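Local coordinates for malonyl-CoA-[acyl-carrier-protein] transacylase (Coxiella burnetii, PDB 3TQE) that probably transfers the malonyl group from malonyl-CoA to holo-acyl carrier protein, giving the malonyl-ACP used in fatty acid synthesis, at residues Leu34-Gln39 with Ala73-Phe78; Glu82-Pro87 with Leu306-Ile311. One frame throughout, in Å; residues are numbered along the deposited sequence. Where two conformers were deposited one is given.

Contact 1: residues Leu34-Gln39 with Ala73-Phe78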
# COMPACT_ATOMS: atom_id res chain seq x y z
N LEU A 34 -8.22 -0.23 -19.64
CA LEU A 34 -7.76 0.93 -20.40
C LEU A 34 -8.63 2.13 -20.10
O LEU A 34 -8.12 3.25 -20.04
CB LEU A 34 -7.70 0.62 -21.89
CG LEU A 34 -6.54 -0.30 -22.30
CD1 LEU A 34 -6.70 -0.68 -23.76
CD2 LEU A 34 -5.19 0.31 -22.06
N GLU A 35 -9.92 1.92 -19.91
CA GLU A 35 -10.80 3.04 -19.56
C GLU A 35 -10.37 3.67 -18.24
O GLU A 35 -10.38 4.89 -18.08
CB GLU A 35 -12.25 2.60 -19.49
CG GLU A 35 -13.24 3.72 -19.21
CD GLU A 35 -13.58 4.56 -20.43
OE1 GLU A 35 -12.69 4.82 -21.27
OE2 GLU A 35 -14.76 4.99 -20.54
N THR A 36 -9.98 2.85 -17.29
CA THR A 36 -9.55 3.36 -15.99
C THR A 36 -8.25 4.14 -16.14
O THR A 36 -8.09 5.20 -15.55
CB THR A 36 -9.41 2.18 -15.00
OG1 THR A 36 -10.70 1.58 -14.86
CG2 THR A 36 -8.91 2.63 -13.63
N PHE A 37 -7.31 3.62 -16.90
CA PHE A 37 -6.08 4.33 -17.13
C PHE A 37 -6.34 5.60 -17.91
O PHE A 37 -5.65 6.59 -17.68
CB PHE A 37 -5.04 3.46 -17.82
CG PHE A 37 -4.25 2.61 -16.87
CD1 PHE A 37 -3.04 3.03 -16.39
CD2 PHE A 37 -4.77 1.43 -16.38
CE1 PHE A 37 -2.34 2.27 -15.48
CE2 PHE A 37 -4.07 0.67 -15.46
CZ PHE A 37 -2.86 1.09 -15.02
N GLN A 38 -7.32 5.60 -18.80
CA GLN A 38 -7.68 6.82 -19.54
C GLN A 38 -8.18 7.90 -18.59
O GLN A 38 -7.85 9.08 -18.73
CB GLN A 38 -8.72 6.52 -20.61
CG GLN A 38 -8.15 5.90 -21.88
CD GLN A 38 -9.20 5.28 -22.82
OE1 GLN A 38 -10.38 5.14 -22.47
NE2 GLN A 38 -8.75 4.91 -24.01
N GLN A 39 -9.01 7.49 -17.63
CA GLN A 39 -9.49 8.41 -16.61
C GLN A 39 -8.32 8.99 -15.84
O GLN A 39 -8.26 10.19 -15.60
CB GLN A 39 -10.44 7.69 -15.67
CG GLN A 39 -11.76 7.40 -16.33
CD GLN A 39 -12.63 6.47 -15.55
OE1 GLN A 39 -12.29 6.08 -14.46
NE2 GLN A 39 -13.79 6.15 -16.11
N ALA A 73 -3.75 0.99 -11.17
CA ALA A 73 -3.71 -0.46 -11.36
C ALA A 73 -4.62 -1.16 -10.36
O ALA A 73 -5.39 -2.05 -10.72
CB ALA A 73 -2.30 -0.97 -11.23
N ASP A 74 -4.55 -0.74 -9.10
CA ASP A 74 -5.35 -1.38 -8.07
C ASP A 74 -6.83 -1.15 -8.36
O ASP A 74 -7.64 -2.06 -8.23
CB ASP A 74 -5.02 -0.76 -6.72
CG ASP A 74 -3.66 -1.17 -6.14
OD1 ASP A 74 -2.86 -1.90 -6.75
OD2 ASP A 74 -3.40 -0.69 -4.99
N VAL A 75 -7.21 0.07 -8.70
CA VAL A 75 -8.60 0.38 -8.98
C VAL A 75 -9.07 -0.35 -10.24
O VAL A 75 -10.18 -0.84 -10.30
CB VAL A 75 -8.79 1.87 -9.10
CG1 VAL A 75 -10.15 2.19 -9.68
CG2 VAL A 75 -8.60 2.51 -7.74
N ALA A 76 -8.21 -0.43 -11.25
CA ALA A 76 -8.57 -1.17 -12.46
C ALA A 76 -8.91 -2.61 -12.14
O ALA A 76 -9.87 -3.16 -12.68
CB ALA A 76 -7.44 -1.09 -13.48
N ILE A 77 -8.11 -3.22 -11.28
CA ILE A 77 -8.37 -4.62 -10.92
C ILE A 77 -9.65 -4.74 -10.13
O ILE A 77 -10.45 -5.65 -10.36
CB ILE A 77 -7.18 -5.23 -10.19
CG1 ILE A 77 -6.04 -5.41 -11.20
CG2 ILE A 77 -7.56 -6.54 -9.49
CD1 ILE A 77 -4.72 -5.72 -10.59
N PHE A 78 -9.89 -3.82 -9.22
CA PHE A 78 -11.17 -3.83 -8.53
C PHE A 78 -12.33 -3.74 -9.47
O PHE A 78 -13.34 -4.42 -9.32
CB PHE A 78 -11.21 -2.69 -7.54
CG PHE A 78 -12.48 -2.63 -6.78
CD1 PHE A 78 -12.67 -3.45 -5.70
CD2 PHE A 78 -13.49 -1.78 -7.16
CE1 PHE A 78 -13.85 -3.41 -5.00
CE2 PHE A 78 -14.67 -1.74 -6.43
CZ PHE A 78 -14.83 -2.55 -5.39

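Contact 2: residues Glu82-Pro87 with Leu306-Ile311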
# COMPACT_ATOMS: atom_id res chain seq x y z
N GLU A 82 -15.43 -6.42 -10.12
CA GLU A 82 -16.85 -6.12 -10.12
C GLU A 82 -17.50 -6.46 -11.46
O GLU A 82 -18.59 -7.02 -11.48
CB GLU A 82 -17.09 -4.68 -9.71
CG GLU A 82 -16.70 -4.46 -8.26
CD GLU A 82 -17.49 -3.38 -7.59
OE1 GLU A 82 -17.57 -2.29 -8.18
OE2 GLU A 82 -18.02 -3.63 -6.47
N ALA A 83 -16.80 -6.18 -12.55
CA ALA A 83 -17.32 -6.44 -13.90
C ALA A 83 -17.54 -7.90 -14.17
O ALA A 83 -18.44 -8.26 -14.94
CB ALA A 83 -16.38 -5.86 -14.95
N LEU A 84 -16.73 -8.73 -13.54
CA LEU A 84 -16.78 -10.17 -13.73
C LEU A 84 -17.71 -10.86 -12.73
O LEU A 84 -17.79 -12.08 -12.68
CB LEU A 84 -15.38 -10.76 -13.69
CG LEU A 84 -14.58 -10.41 -14.95
CD1 LEU A 84 -13.10 -10.62 -14.69
CD2 LEU A 84 -15.05 -11.24 -16.13
N GLY A 85 -18.44 -10.06 -11.96
CA GLY A 85 -19.44 -10.57 -11.06
C GLY A 85 -19.03 -10.72 -9.62
O GLY A 85 -19.73 -11.35 -8.83
N GLY A 86 -17.91 -10.12 -9.24
CA GLY A 86 -17.41 -10.28 -7.91
C GLY A 86 -18.21 -9.46 -6.90
O GLY A 86 -18.56 -8.31 -7.14
N PRO A 87 -18.47 -10.05 -5.75
CA PRO A 87 -19.21 -9.39 -4.69
C PRO A 87 -18.31 -8.46 -3.89
O PRO A 87 -17.09 -8.47 -4.04
CB PRO A 87 -19.68 -10.57 -3.86
CG PRO A 87 -18.64 -11.54 -3.97
CD PRO A 87 -18.16 -11.44 -5.40
N LEU A 306 -7.90 -15.67 -13.24
CA LEU A 306 -7.64 -15.63 -11.82
C LEU A 306 -8.79 -14.98 -11.07
O LEU A 306 -9.17 -15.44 -10.01
CB LEU A 306 -6.34 -14.90 -11.54
CG LEU A 306 -5.09 -15.65 -11.96
CD1 LEU A 306 -3.90 -14.74 -11.86
CD2 LEU A 306 -4.86 -16.91 -11.17
N ILE A 307 -9.36 -13.93 -11.64
CA ILE A 307 -10.49 -13.26 -11.02
C ILE A 307 -11.67 -14.22 -10.94
O ILE A 307 -12.30 -14.35 -9.90
CB ILE A 307 -10.88 -11.98 -11.77
CG1 ILE A 307 -9.78 -10.93 -11.53
CG2 ILE A 307 -12.25 -11.49 -11.33
CD1 ILE A 307 -9.87 -9.74 -12.44
N LEU A 308 -11.96 -14.90 -12.04
CA LEU A 308 -13.09 -15.83 -12.03
C LEU A 308 -12.87 -16.97 -11.07
O LEU A 308 -13.79 -17.38 -10.39
CB LEU A 308 -13.35 -16.34 -13.44
CG LEU A 308 -13.90 -15.27 -14.39
CD1 LEU A 308 -13.84 -15.81 -15.80
CD2 LEU A 308 -15.30 -14.82 -14.05
N THR A 309 -11.64 -17.46 -10.97
CA THR A 309 -11.28 -18.49 -10.01
C THR A 309 -11.52 -18.03 -8.57
O THR A 309 -12.08 -18.76 -7.76
CB THR A 309 -9.83 -18.89 -10.19
OG1 THR A 309 -9.71 -19.53 -11.46
CG2 THR A 309 -9.34 -19.83 -9.11
N ALA A 310 -11.09 -16.81 -8.29
CA ALA A 310 -11.25 -16.23 -6.97
C ALA A 310 -12.72 -16.08 -6.63
O ALA A 310 -13.12 -16.33 -5.51
CB ALA A 310 -10.53 -14.89 -6.89
N ILE A 311 -13.53 -15.59 -7.57
CA ILE A 311 -14.94 -15.44 -7.32
C ILE A 311 -15.57 -16.79 -7.03
O ILE A 311 -16.35 -16.95 -6.09
CB ILE A 311 -15.64 -14.75 -8.48
CG1 ILE A 311 -15.11 -13.32 -8.65
CG2 ILE A 311 -17.14 -14.76 -8.28
CD1 ILE A 311 -15.58 -12.63 -9.92

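Contact 1: residues Leu34-Gln39 with Ala73-Phe78
T36 takes a first torsion of -61°, which turns its methyl CG2 opposite the backbone N and out towards helix 63-83, with OG1 held back beside that N. For F37 the torsion of -85° sets CG opposite the carbonyl carbon; CB alone does not aim across, and it is the length of the ring that carries CZ to A73 and CE2 to A76. The methyl of T36 settles on A76, against both its N and its methyl, with CG2 4.0 Å from A76 CB and 3.9 Å from A76 N. One branch of V75 closes the flank, CG1 lying 4.2 Å from T36 CG2. The F37 ring meets its partners obliquely: CZ comes to 4.0 Å from A73 N and 4.3 Å from A73 CB, while CE2 stands 4.3 Å from A76 CB.

The two helices run roughly antiparallel, their local axes 142° apart and 9.2 Å from each other at closest approach. The nearest CA pair, T36 and A76, is separated by 5.8 Å, a spacing that goes with the two small side chains facing each other there. Beyond the two segments, F37 packs edge-to-face with the ring of W49 on helix 48-54, and F111 of helix 111-128 touches both T36 and V75.

No hydrogen bond crosses between the segments, which bury 176 Å² in all; methyl and ring carbons pack on side-chain methyls and on helix backbone. T36 divides its two branches accordingly: CG2 supplies packing, whereas OG1 of the buried T36 bonds to I32 O one turn earlier and to NH1 of R79. Because R79 lies just after 73-78 on the same helix and also bonds to Q39 OE1, it adds two hydrogen bonds between the helices beside the carbon contacts.

Contact 2: residues Glu82-Pro87 with Leu306-Ile311
L84 leaves helical geometry just where the chain passes the helix 304-313, its CA 7.0 Å from that of L308, and two residues on G86 brings its CA to 5.8 Å from that of I311. From L84 the side chain points across and divides its contacts. Its CD1 meets the branch methyl CG2 of I307 at 3.6 Å, with the two side chains crossing near a right angle. L308, itself exposed, brings CD2 to 4.1 Å from L84 CB.

The bend that presents these atoms is a Schellman motif ending helix 63-83: G85, at a positive phi of 98°, is its C-prime residue, G86 N returns to W81 O, and G85 N bonds to E82 O at 3.1 Å. I311 packs onto this turn. Its second torsion of 171° extends the chain so that CD1 projects away from its own helix, arriving 3.5 Å from G86 N and 3.6 Å from L84 O, while CG1 lies 3.9 Å from G86 CA. The isoleucine tip packs against the L84 carbonyl and the glycine backbone after it. W81, in the last turn of helix 63-83, has its NE1 bonded to P87 O and also touches I307 and I311.

Contacts 1 and 2 are threaded on one element, helix 63-83: 73-78 lies just past its midpoint, and 82-87 contains its end and the turn after it. About 16 Å separates their centres, and in sequence 34-39 and 73-78 come first, then 82-87 and 306-311. Contact 1 joins the helix to helix 31-44 through segments 34 residues apart; contact 2 spans 219 residues to bring in helix 304-313. That last helix follows strand 297-300, and helix 63-83 precedes strand 91-94, the two outermost strands of the parallel sheet. One helix therefore packs early and late parts of the acyl transferase domain together, away from the predicted active site.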